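Local coordinates for twin-arginine translocation pathway signal protein (Burkholderia phytofirmans, PDB 2RJO) that probably serves as a periplasmic sugar-binding protein for solute uptake, and holds beta-D-galactopyranose in its binding pocket, at residues A[174-179]-A[184-189]; A[211-216]-A[225-230]; A[169-174]-A[196-201]; A[128-133]-A[137-142]; A[239-244]-A[294-299]. One frame throughout, in Å; residues are numbered along the deposited sequence.

In the fold
Interactions 1 to 4 lie around the four-stranded parallel sheet whose strand order is 168-175, 137-143, 198-203, 227-228, and interaction 5 lies beyond it. Along the chain interaction 4 comes first, interaction 1 is nested inside the loop closed by interaction 3, and interactions 2 and 5 follow. Interactions 3 and 4 are the closest pair, with centres about 7 Å apart, because strand 137-143 runs between the two strands of interaction 3. Interaction 2 touches interactions 1, 3, 4 and 5; its centre is about 14 Å from that of interaction 5. Interaction 1 holds the pocket residue W178, so this layered lobe runs directly into the galactose site.

Interaction 1: A[174-179]-A[184-189]. With GAL (beta-D-galactopyranose), chain B.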
# COMPACT_ATOMS: atom_id res chain seq x y z
N GLN A 174 11.48 12.13 8.73
CA GLN A 174 10.42 13.10 8.48
C GLN A 174 9.26 12.47 7.72
O GLN A 174 9.45 11.65 6.83
CB GLN A 174 10.96 14.28 7.68
CG GLN A 174 11.85 15.22 8.46
CD GLN A 174 11.07 16.12 9.39
OE1 GLN A 174 10.22 16.90 8.95
NE2 GLN A 174 11.37 16.05 10.68
N VAL A 175 8.05 12.88 8.09
CA VAL A 175 6.84 12.39 7.47
C VAL A 175 6.52 13.23 6.23
O VAL A 175 6.53 14.46 6.28
CB VAL A 175 5.67 12.49 8.46
CG1 VAL A 175 4.35 12.21 7.76
CG2 VAL A 175 5.91 11.52 9.61
N ALA A 176 6.25 12.56 5.11
CA ALA A 176 5.93 13.26 3.87
C ALA A 176 4.55 12.82 3.35
O ALA A 176 4.19 13.07 2.20
CB ALA A 176 7.00 13.01 2.82
N ASP A 177 3.80 12.14 4.23
CA ASP A 177 2.45 11.68 3.92
C ASP A 177 2.26 10.95 2.58
O ASP A 177 1.28 11.21 1.88
CB ASP A 177 1.47 12.86 3.97
CG ASP A 177 1.35 13.49 5.35
OD1 ASP A 177 1.45 12.78 6.36
OD2 ASP A 177 1.12 14.72 5.41
N TRP A 178 3.19 10.06 2.22
CA TRP A 178 3.11 9.29 0.96
C TRP A 178 3.15 10.14 -0.33
O TRP A 178 3.01 9.60 -1.42
CB TRP A 178 1.82 8.48 0.91
CG TRP A 178 1.48 7.68 2.15
CD1 TRP A 178 0.35 7.78 2.90
CD2 TRP A 178 2.25 6.61 2.73
NE1 TRP A 178 0.36 6.84 3.91
CE2 TRP A 178 1.51 6.11 3.83
CE3 TRP A 178 3.49 6.02 2.43
CZ2 TRP A 178 1.97 5.05 4.62
CZ3 TRP A 178 3.95 4.96 3.23
CH2 TRP A 178 3.19 4.49 4.31
N ASN A 179 3.34 11.45 -0.19
CA ASN A 179 3.32 12.37 -1.33
C ASN A 179 4.71 12.81 -1.82
O ASN A 179 5.53 13.28 -1.03
CB ASN A 179 2.49 13.58 -0.93
CG ASN A 179 2.17 14.50 -2.08
OD1 ASN A 179 3.06 15.12 -2.65
ND2 ASN A 179 0.89 14.59 -2.44
N PHE A 184 9.79 16.21 -1.81
CA PHE A 184 10.73 17.03 -2.57
C PHE A 184 11.35 18.12 -1.69
O PHE A 184 12.56 18.08 -1.44
CB PHE A 184 10.00 17.63 -3.78
CG PHE A 184 10.90 18.38 -4.72
CD1 PHE A 184 11.62 17.70 -5.70
CD2 PHE A 184 10.98 19.77 -4.67
CE1 PHE A 184 12.42 18.38 -6.62
CE2 PHE A 184 11.77 20.48 -5.58
CZ PHE A 184 12.50 19.78 -6.56
N PRO A 185 10.55 19.10 -1.21
CA PRO A 185 11.14 20.16 -0.38
C PRO A 185 11.82 19.68 0.90
O PRO A 185 12.67 20.38 1.45
CB PRO A 185 9.96 21.09 -0.11
CG PRO A 185 8.79 20.18 -0.16
CD PRO A 185 9.10 19.30 -1.35
N ILE A 186 11.45 18.50 1.38
CA ILE A 186 12.08 17.98 2.59
C ILE A 186 13.49 17.46 2.25
O ILE A 186 14.42 17.60 3.04
CB ILE A 186 11.24 16.84 3.21
CG1 ILE A 186 9.93 17.40 3.78
CG2 ILE A 186 12.02 16.15 4.31
CD1 ILE A 186 9.02 16.34 4.41
N MSE A 187 13.63 16.86 1.07
CA MSE A 187 14.92 16.34 0.62
C MSE A 187 15.88 17.51 0.42
O MSE A 187 17.06 17.43 0.74
CB MSE A 187 14.78 15.58 -0.70
CG MSE A 187 15.11 14.09 -0.62
SE MSE A 187 16.82 13.69 -0.22
CE MSE A 187 16.63 12.70 1.06
N GLN A 188 15.35 18.60 -0.13
CA GLN A 188 16.14 19.79 -0.39
C GLN A 188 16.72 20.35 0.89
O GLN A 188 17.92 20.61 0.97
CB GLN A 188 15.29 20.87 -1.06
CG GLN A 188 14.82 20.50 -2.44
CD GLN A 188 14.14 21.65 -3.13
OE1 GLN A 188 13.10 22.15 -2.67
NE2 GLN A 188 14.71 22.10 -4.25
N ALA A 189 15.85 20.55 1.88
CA ALA A 189 16.27 21.10 3.17
C ALA A 189 17.29 20.18 3.85
O ALA A 189 18.18 20.67 4.55
CB ALA A 189 15.07 21.30 4.08
C1 GAL B . -0.18 4.67 -0.13
C2 GAL B . 1.18 3.92 -0.16
C3 GAL B . 0.93 2.43 0.15
C4 GAL B . 0.27 2.32 1.54
C5 GAL B . -1.06 3.12 1.48
C6 GAL B . -1.73 3.04 2.83
O1 GAL B . 0.05 6.06 -0.40
O2 GAL B . 1.77 4.04 -1.45
O3 GAL B . 2.17 1.72 0.17
O4 GAL B . 1.14 2.91 2.51
O5 GAL B . -0.80 4.53 1.18
O6 GAL B . -2.94 3.77 2.75
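The end of strand 168-175 and the turn after it, a beta-alpha connection that carries a wall of the galactose pocket, pack on helix 180-194 through I186, which meets Q174, V175 and A176. I186 sends its two branches to different places. CG1 lies anti to the carbonyl carbon (chi1 -69°) and the chain is fully extended beyond it, which takes CD1 3.6 Å from V175 O and 4.2 Å from A176 CB. The other branch turns to the strand end, with I186 CG2 4.0 Å from Q174 CB. This is a purely van der Waals contact, without a hydrogen bond between the two segments.

From A176 to N179 the chain makes a type I' turn, closed by N179 N to A176 O at 3.0 Å. The turn swings W178 away from the helix and into the pocket, where its indole lies against the bound sugar. GAL O4 sits above one face, offset toward the rim, 3.1 Å from W178 CZ2, while GAL O1 lies 3.3 Å from W178 CB. N179 then caps the start of the helix, its OD1 accepting weak bonds from the backbone N of Q181 and K182.

W178 also touches P150, A151 and R154 of helix 149-163; P150 and R154 line the pocket, and R154 hydrogen-bonds the sugar. On the strand side, Q174 and A176 form backbone bonds to strand 137-143. Helix 180-194 in turn lies against helix 206-218, where M187 touches A212 and A215 and F184 touches E214.

Interaction 2: A[211-216]-A[225-230]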
# COMPACT_ATOMS: atom_id res chain seq x y z
N GLY A 211 10.14 11.43 -5.15
CA GLY A 211 10.17 12.84 -4.78
C GLY A 211 11.58 13.14 -4.31
O GLY A 211 12.12 14.20 -4.61
N ALA A 212 12.16 12.21 -3.57
CA ALA A 212 13.52 12.37 -3.07
C ALA A 212 14.49 12.40 -4.27
O ALA A 212 15.39 13.23 -4.33
CB ALA A 212 13.88 11.21 -2.14
N ILE A 213 14.28 11.50 -5.22
CA ILE A 213 15.13 11.43 -6.40
C ILE A 213 15.01 12.66 -7.29
O ILE A 213 15.95 12.99 -8.01
CB ILE A 213 14.83 10.16 -7.22
CG1 ILE A 213 15.21 8.93 -6.40
CG2 ILE A 213 15.60 10.21 -8.53
CD1 ILE A 213 14.75 7.60 -7.00
N GLU A 214 13.87 13.34 -7.25
CA GLU A 214 13.69 14.54 -8.06
C GLU A 214 14.52 15.67 -7.48
O GLU A 214 15.00 16.54 -8.20
CB GLU A 214 12.23 14.95 -8.11
CG GLU A 214 11.37 14.04 -8.97
CD GLU A 214 9.89 14.36 -8.84
OE1 GLU A 214 9.38 14.32 -7.70
OE2 GLU A 214 9.25 14.65 -9.88
N ALA A 215 14.67 15.66 -6.16
CA ALA A 215 15.45 16.67 -5.47
C ALA A 215 16.93 16.37 -5.74
O ALA A 215 17.71 17.28 -6.01
CB ALA A 215 15.16 16.62 -3.97
N LEU A 216 17.31 15.10 -5.66
CA LEU A 216 18.70 14.72 -5.93
C LEU A 216 19.07 15.11 -7.37
O LEU A 216 20.13 15.67 -7.61
CB LEU A 216 18.90 13.22 -5.76
CG LEU A 216 18.72 12.65 -4.36
CD1 LEU A 216 18.83 11.13 -4.43
CD2 LEU A 216 19.75 13.24 -3.41
N ILE A 225 23.52 8.81 -4.82
CA ILE A 225 23.06 8.56 -3.46
C ILE A 225 21.97 7.50 -3.60
O ILE A 225 20.95 7.73 -4.24
CB ILE A 225 22.50 9.85 -2.82
CG1 ILE A 225 23.62 10.88 -2.68
CG2 ILE A 225 21.90 9.54 -1.46
CD1 ILE A 225 23.13 12.24 -2.23
N PRO A 226 22.19 6.31 -3.01
CA PRO A 226 21.22 5.21 -3.06
C PRO A 226 19.91 5.52 -2.33
O PRO A 226 19.91 6.08 -1.23
CB PRO A 226 21.98 4.05 -2.43
CG PRO A 226 22.84 4.73 -1.43
CD PRO A 226 23.36 5.91 -2.21
N VAL A 227 18.80 5.16 -2.95
CA VAL A 227 17.49 5.41 -2.38
C VAL A 227 16.63 4.17 -2.51
O VAL A 227 16.80 3.40 -3.46
CB VAL A 227 16.79 6.55 -3.12
CG1 VAL A 227 15.50 6.92 -2.40
CG2 VAL A 227 17.72 7.74 -3.25
N THR A 228 15.73 3.97 -1.55
CA THR A 228 14.82 2.83 -1.60
C THR A 228 13.38 3.28 -1.38
O THR A 228 13.12 4.32 -0.78
CB THR A 228 15.16 1.76 -0.55
OG1 THR A 228 15.07 2.32 0.76
CG2 THR A 228 16.56 1.22 -0.80
N GLY A 229 12.44 2.47 -1.87
CA GLY A 229 11.03 2.79 -1.72
C GLY A 229 10.23 1.54 -1.45
O GLY A 229 10.76 0.55 -0.95
N MSE A 230 8.94 1.57 -1.77
CA MSE A 230 8.06 0.43 -1.57
C MSE A 230 6.77 0.66 -2.32
O MSE A 230 6.19 1.74 -2.25
CB MSE A 230 7.77 0.21 -0.07
CG MSE A 230 8.74 -0.75 0.61
SE MSE A 230 8.39 -1.16 2.35
CE MSE A 230 9.43 0.01 3.17
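L216 reaches from helix 206-218 across to I225 and V227. CB leaves the helix pointing at the opposing segment, with CG set anti to the carbonyl carbon (chi1 -65°). Neither CB nor CG comes within 4.2 Å of segment 225-230, and the touching is left to the two methyl groups at the fork. CD1 goes to V227, 3.8 Å from V227 CG2, and also lies 4.0 Å from the backbone I225 O. CD2 takes the other direction and meets the end of the isoleucine, 3.7 Å from I225 CD1. The two partners are approached differently: L216 and V227 lie antiparallel side by side, whereas L216 meets I225 at a slant.

Helix 206-218 and strand 227-228 are the second and third elements of a beta-alpha-beta unit that starts with strand 198-203, so this is the helix lying down on the strand it leads to. Within the sheet the two strands are parallel neighbours, and V201 of the first touches both I225 and V227 from within it.

V227 has a second helix partner one turn back. Its CG2, anti to its own carbonyl carbon, is 4.2 Å from I213 CG1, so that this single methyl bridges I213 and L216. I213 also leans on E244, in the loop after helix 234-241. On the other face of the strand, P226 and T228 turn away from helix 206-218 and pack on L129 of helix 118-132.

Interaction 3: A[169-174]-A[196-201]; sequences QLLDFQ and SKIKGV
The nearest CA atoms of the two segments, L171 CA and I198 CA, are 7.7 Å apart, because these strands are not neighbours: strand 137-143 runs between them and pairs in parallel with both. What bridges the distance is L171, whose side chain points at K197 and I198. Its CG stands anti to the carbonyl carbon (chi1 -57°) and the chain continues extended, so that a single methyl, CD1, makes the contact. That methyl lies 3.6 Å from K197 O and 3.9 Å from I198 CG1, and it also comes 4.2 Å from K197 CB. It therefore covers the peptide between the two residues, touching polar backbone and apolar side chain together without any hydrogen bond. Of the K197 side chain, CB makes the approach; the rest runs off, and NZ makes a weak bond to F194 O at the end of helix 180-194.

The same helix flanks L171 through F194, and V140 of the intervening strand lies against it as well. Next along, D172 OD2 accepts a hydrogen bond from W190 NE1. Backbone bonds from L171 to V139 and from K199 to G138 tie both outer strands of this trio to strand 137-143. A helical excursion between strands two places apart, with the earlier strand 137-143 in the middle, gives the 2-1-3-4 order of a Rossmann-like parallel sheet, as in one lobe of periplasmic sugar-binding proteins.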
# COMPACT_ATOMS: atom_id res chain seq x y z
N GLN A 169 24.21 5.94 10.65
CA GLN A 169 23.74 7.01 11.52
C GLN A 169 22.47 7.61 10.91
O GLN A 169 22.50 8.14 9.80
CB GLN A 169 24.84 8.08 11.69
CG GLN A 169 24.38 9.54 11.82
CD GLN A 169 24.13 10.02 13.26
OE1 GLN A 169 23.19 9.57 13.94
NE2 GLN A 169 24.97 10.94 13.73
N LEU A 170 21.36 7.50 11.63
CA LEU A 170 20.09 8.04 11.17
C LEU A 170 20.10 9.55 11.36
O LEU A 170 19.92 10.05 12.47
CB LEU A 170 18.92 7.45 11.96
CG LEU A 170 17.52 7.85 11.49
CD1 LEU A 170 17.28 7.35 10.08
CD2 LEU A 170 16.49 7.28 12.45
N LEU A 171 20.31 10.28 10.27
CA LEU A 171 20.37 11.73 10.36
C LEU A 171 19.07 12.40 10.75
O LEU A 171 19.08 13.32 11.58
CB LEU A 171 20.90 12.31 9.05
CG LEU A 171 22.27 11.78 8.64
CD1 LEU A 171 22.68 12.37 7.29
CD2 LEU A 171 23.29 12.11 9.71
N ASP A 172 17.95 11.97 10.16
CA ASP A 172 16.66 12.59 10.47
C ASP A 172 15.46 11.90 9.79
O ASP A 172 15.49 11.61 8.61
CB ASP A 172 16.68 14.06 10.05
CG ASP A 172 15.40 14.79 10.40
OD1 ASP A 172 14.87 14.56 11.51
OD2 ASP A 172 14.92 15.61 9.59
N PHE A 173 14.41 11.66 10.56
CA PHE A 173 13.21 11.02 10.02
C PHE A 173 12.13 12.08 9.89
O PHE A 173 11.90 12.84 10.83
CB PHE A 173 12.71 9.93 10.96
CG PHE A 173 11.52 9.16 10.44
CD1 PHE A 173 11.69 8.14 9.51
CD2 PHE A 173 10.23 9.48 10.86
CE1 PHE A 173 10.58 7.44 9.00
CE2 PHE A 173 9.12 8.78 10.36
CZ PHE A 173 9.29 7.77 9.44
N GLN A 174 11.48 12.13 8.73
CA GLN A 174 10.42 13.10 8.48
C GLN A 174 9.26 12.47 7.72
O GLN A 174 9.45 11.65 6.83
CB GLN A 174 10.96 14.28 7.68
CG GLN A 174 11.85 15.22 8.46
CD GLN A 174 11.07 16.12 9.39
OE1 GLN A 174 10.22 16.90 8.95
NE2 GLN A 174 11.37 16.05 10.68
N SER A 196 27.22 16.52 2.46
CA SER A 196 27.92 15.26 2.23
C SER A 196 27.64 14.17 3.25
O SER A 196 27.86 12.99 3.00
CB SER A 196 29.43 15.49 2.17
OG SER A 196 29.92 15.88 3.44
N LYS A 197 27.15 14.57 4.42
CA LYS A 197 26.86 13.59 5.46
C LYS A 197 25.80 12.57 5.02
O LYS A 197 25.74 11.48 5.56
CB LYS A 197 26.41 14.32 6.73
CG LYS A 197 27.50 15.18 7.34
CD LYS A 197 27.01 15.98 8.54
CE LYS A 197 26.27 17.24 8.12
NZ LYS A 197 27.14 18.20 7.34
N ILE A 198 24.99 12.93 4.03
CA ILE A 198 23.95 12.04 3.52
C ILE A 198 24.53 11.00 2.55
O ILE A 198 24.90 11.34 1.42
CB ILE A 198 22.84 12.83 2.78
CG1 ILE A 198 22.18 13.83 3.73
CG2 ILE A 198 21.79 11.87 2.25
CD1 ILE A 198 21.12 14.70 3.07
N LYS A 199 24.60 9.74 2.99
CA LYS A 199 25.13 8.66 2.16
C LYS A 199 24.03 7.72 1.65
O LYS A 199 24.30 6.71 1.01
CB LYS A 199 26.15 7.82 2.96
CG LYS A 199 27.39 8.58 3.39
CD LYS A 199 28.18 9.08 2.19
CE LYS A 199 29.30 10.02 2.61
NZ LYS A 199 30.08 10.49 1.42
N GLY A 200 22.78 8.06 1.96
CA GLY A 200 21.67 7.24 1.53
C GLY A 200 20.32 7.81 1.91
O GLY A 200 20.23 8.74 2.74
N VAL A 201 19.27 7.26 1.31
CA VAL A 201 17.90 7.71 1.56
C VAL A 201 16.92 6.54 1.57
O VAL A 201 16.90 5.74 0.64
CB VAL A 201 17.43 8.69 0.47
CG1 VAL A 201 16.06 9.26 0.85
CG2 VAL A 201 18.45 9.80 0.27

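Interaction 4: A[128-133]-A[137-142]; sequences QLFKSM and GGVVAL
In V139 the first torsion (chi1 -175°) puts CG1 anti to the backbone N and CG2 beside it, so the two methyls face different residues at and just beyond the helix end: CG1 meets L129, and CG2 meets F130 and M133. M133, present as selenomethionine, starts with CG anti to the carbonyl carbon (chi1 -66°) and runs out extended, bringing its tip over V139 at a slant. M133 SE is 3.4 Å from V139 CG2, a tight approach, and M133 CE follows at 3.6 Å from the same methyl. L129 comes from the previous turn and meets the valine tip to tip, with L129 CD2 4.1 Å from V139 CG1. F130 crosses V139 at about a right angle, F130 CE1 lying 3.9 Å from V139 CG2.

The ring of F130 also meets F165, and L158, A161 and L162 of helix 149-163 border it. On the far side of M133 and L129 sits P226, close to strand 227-228. Here a helix ends and, after a short loop, its chain re-enters as strand 137-143, an inner strand of the parallel sheet: the alpha-to-beta step of a three-layer alpha/beta/alpha lobe.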
# COMPACT_ATOMS: atom_id res chain seq x y z
N GLN A 128 19.07 -3.62 2.47
CA GLN A 128 19.67 -3.53 1.14
C GLN A 128 20.33 -2.17 0.97
O GLN A 128 21.41 -2.07 0.39
CB GLN A 128 18.61 -3.71 0.06
CG GLN A 128 19.15 -3.50 -1.35
CD GLN A 128 20.20 -4.53 -1.74
OE1 GLN A 128 19.89 -5.70 -1.99
NE2 GLN A 128 21.46 -4.10 -1.79
N LEU A 129 19.67 -1.13 1.47
CA LEU A 129 20.18 0.23 1.39
C LEU A 129 21.50 0.37 2.16
O LEU A 129 22.47 0.94 1.66
CB LEU A 129 19.15 1.21 1.94
CG LEU A 129 19.61 2.67 2.06
CD1 LEU A 129 19.78 3.26 0.66
CD2 LEU A 129 18.59 3.48 2.85
N PHE A 130 21.54 -0.18 3.37
CA PHE A 130 22.75 -0.09 4.17
C PHE A 130 23.89 -0.89 3.57
O PHE A 130 25.06 -0.54 3.73
CB PHE A 130 22.48 -0.55 5.60
CG PHE A 130 21.40 0.23 6.30
CD1 PHE A 130 21.11 1.55 5.93
CD2 PHE A 130 20.67 -0.36 7.33
CE1 PHE A 130 20.11 2.27 6.60
CE2 PHE A 130 19.66 0.36 8.00
CZ PHE A 130 19.39 1.68 7.63
N LYS A 131 23.57 -1.98 2.88
CA LYS A 131 24.62 -2.78 2.26
C LYS A 131 25.26 -1.89 1.20
O LYS A 131 26.48 -1.77 1.11
CB LYS A 131 24.06 -4.04 1.60
CG LYS A 131 23.34 -5.00 2.52
CD LYS A 131 24.20 -5.41 3.71
CE LYS A 131 23.64 -6.64 4.42
NZ LYS A 131 23.83 -7.87 3.59
N SER A 132 24.41 -1.26 0.39
CA SER A 132 24.88 -0.39 -0.67
C SER A 132 25.81 0.70 -0.15
O SER A 132 26.70 1.15 -0.87
CB SER A 132 23.71 0.27 -1.39
OG SER A 132 22.96 -0.69 -2.11
N MSE A 133 25.58 1.13 1.08
CA MSE A 133 26.39 2.18 1.69
C MSE A 133 27.67 1.64 2.33
O MSE A 133 28.46 2.40 2.89
CB MSE A 133 25.57 2.90 2.77
CG MSE A 133 24.37 3.70 2.27
SE MSE A 133 23.26 4.12 3.63
CE MSE A 133 21.88 4.48 2.82
N GLY A 137 27.60 5.24 7.25
CA GLY A 137 27.19 6.45 6.59
C GLY A 137 25.92 7.06 7.14
O GLY A 137 25.18 6.42 7.90
N GLY A 138 25.65 8.30 6.73
CA GLY A 138 24.47 8.99 7.20
C GLY A 138 23.26 8.71 6.35
O GLY A 138 23.34 8.70 5.12
N VAL A 139 22.12 8.50 7.00
CA VAL A 139 20.89 8.20 6.30
C VAL A 139 19.71 9.06 6.73
O VAL A 139 19.51 9.29 7.91
CB VAL A 139 20.50 6.73 6.50
CG1 VAL A 139 19.28 6.40 5.68
CG2 VAL A 139 21.67 5.84 6.14
N VAL A 140 18.94 9.53 5.76
CA VAL A 140 17.74 10.31 6.05
C VAL A 140 16.57 9.40 5.66
O VAL A 140 16.70 8.61 4.72
CB VAL A 140 17.67 11.64 5.25
CG1 VAL A 140 18.71 12.61 5.78
CG2 VAL A 140 17.90 11.38 3.77
N ALA A 141 15.44 9.50 6.36
CA ALA A 141 14.29 8.66 6.05
C ALA A 141 12.96 9.42 5.98
O ALA A 141 12.68 10.28 6.81
CB ALA A 141 14.19 7.53 7.07
N LEU A 142 12.16 9.07 4.98
CA LEU A 142 10.86 9.68 4.74
C LEU A 142 9.74 8.71 5.08
O LEU A 142 9.70 7.60 4.55
CB LEU A 142 10.75 10.10 3.28
CG LEU A 142 11.70 11.22 2.83
CD1 LEU A 142 11.96 11.10 1.34
CD2 LEU A 142 11.11 12.58 3.20

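Interaction 5: A[239-244]-A[294-299]; sequences AIKSGE and TNVQDV
V296, I240 and K241 account for all the surface buried here, with V296 giving the largest share. V296 projects from the first turn of helix 296-302 onto the last turn of helix 234-241. Its CG1 falls between the backbone N and the carbonyl carbon (chi1 65°), which leaves CG2 anti to the N and directed at I240. I240 answers with its own CG2: I240 CG2 is 4.1 Å from both V296 CG2 and V296 CB, the two side chains running alongside in opposite senses. K241 takes the other branch of the valine, K241 CB lying 4.4 Å from V296 CG1, before its chain turns off and away. No hydrogen bond crosses between the segments, and I240 is further enclosed by L245, K293 and V291.

Just past the pair, helix 234-241 ends in a Schellman motif at G243, whose positive phi (79°) allows the chain to turn back. E244 N reaches A239 O at 2.9 Å and G243 N reaches I240 O at 3.1 Å. On the other side N295 takes the N-cap position without a capping bond; its side chain instead bonds backward to T292 N and F290 O.

The contact joins the helix that follows strand 227-228 of the parallel sheet to the one that follows strand 283-291 of the mixed sheet, consistent with the two-lobed fold of periplasmic binding proteins, in which chain crosses between the lobes.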
# COMPACT_ATOMS: atom_id res chain seq x y z
N ALA A 239 12.91 3.69 -12.26
CA ALA A 239 14.01 4.27 -11.50
C ALA A 239 14.96 3.17 -11.05
O ALA A 239 16.15 3.41 -10.90
CB ALA A 239 13.48 5.02 -10.30
N ILE A 240 14.45 1.96 -10.84
CA ILE A 240 15.34 0.88 -10.41
C ILE A 240 16.22 0.40 -11.56
O ILE A 240 17.42 0.15 -11.39
CB ILE A 240 14.55 -0.34 -9.85
CG1 ILE A 240 13.86 0.04 -8.54
CG2 ILE A 240 15.50 -1.51 -9.62
CD1 ILE A 240 13.07 -1.07 -7.93
N LYS A 241 15.63 0.26 -12.74
CA LYS A 241 16.40 -0.20 -13.88
C LYS A 241 17.45 0.85 -14.27
O LYS A 241 18.47 0.52 -14.86
CB LYS A 241 15.50 -0.47 -15.09
CG LYS A 241 16.21 -1.24 -16.17
CD LYS A 241 15.97 -0.66 -17.56
CE LYS A 241 14.68 -1.16 -18.20
NZ LYS A 241 14.66 -0.75 -19.64
N SER A 242 17.19 2.10 -13.92
CA SER A 242 18.10 3.20 -14.25
C SER A 242 19.16 3.41 -13.18
O SER A 242 19.99 4.31 -13.30
CB SER A 242 17.31 4.49 -14.44
OG SER A 242 16.70 4.91 -13.23
N GLY A 243 19.13 2.59 -12.14
CA GLY A 243 20.12 2.71 -11.08
C GLY A 243 19.87 3.82 -10.07
O GLY A 243 20.69 4.04 -9.18
N GLU A 244 18.75 4.51 -10.17
CA GLU A 244 18.51 5.60 -9.23
C GLU A 244 17.84 5.16 -7.93
O GLU A 244 18.02 5.80 -6.89
CB GLU A 244 17.73 6.70 -9.94
CG GLU A 244 18.60 7.33 -11.02
CD GLU A 244 17.93 8.47 -11.74
OE1 GLU A 244 17.22 9.25 -11.08
OE2 GLU A 244 18.13 8.59 -12.97
N THR A 294 18.41 -6.95 -10.17
CA THR A 294 18.58 -8.33 -10.60
C THR A 294 17.29 -8.99 -11.07
O THR A 294 17.32 -9.86 -11.94
CB THR A 294 19.23 -9.18 -9.49
OG1 THR A 294 18.34 -9.30 -8.38
CG2 THR A 294 20.52 -8.51 -9.03
N ASN A 295 16.15 -8.57 -10.53
CA ASN A 295 14.89 -9.15 -10.98
C ASN A 295 13.93 -8.09 -11.49
O ASN A 295 12.77 -8.39 -11.77
CB ASN A 295 14.22 -9.92 -9.84
CG ASN A 295 13.65 -9.00 -8.78
OD1 ASN A 295 14.25 -7.97 -8.47
ND2 ASN A 295 12.50 -9.36 -8.22
N VAL A 296 14.40 -6.86 -11.63
CA VAL A 296 13.51 -5.79 -12.08
C VAL A 296 12.84 -6.06 -13.42
O VAL A 296 11.66 -5.77 -13.60
CB VAL A 296 14.22 -4.43 -12.14
CG1 VAL A 296 15.32 -4.45 -13.20
CG2 VAL A 296 13.20 -3.34 -12.43
N GLN A 297 13.58 -6.60 -14.37
CA GLN A 297 13.00 -6.86 -15.68
C GLN A 297 11.78 -7.78 -15.59
O GLN A 297 10.81 -7.60 -16.33
CB GLN A 297 14.06 -7.45 -16.61
CG GLN A 297 13.60 -7.64 -18.04
CD GLN A 297 12.88 -8.96 -18.25
OE1 GLN A 297 13.45 -10.03 -17.98
NE2 GLN A 297 11.64 -8.91 -18.74
N ASP A 298 11.83 -8.77 -14.70
CA ASP A 298 10.70 -9.69 -14.54
C ASP A 298 9.48 -9.01 -13.95
O ASP A 298 8.35 -9.29 -14.35
CB ASP A 298 11.08 -10.88 -13.67
CG ASP A 298 12.00 -11.82 -14.37
OD1 ASP A 298 11.69 -12.20 -15.52
OD2 ASP A 298 13.03 -12.20 -13.78
N VAL A 299 9.70 -8.11 -12.99
CA VAL A 299 8.58 -7.42 -12.38
C VAL A 299 7.95 -6.47 -13.39
O VAL A 299 6.73 -6.36 -13.46
CB VAL A 299 9.01 -6.65 -11.13
CG1 VAL A 299 7.80 -5.92 -10.53
CG2 VAL A 299 9.60 -7.60 -10.11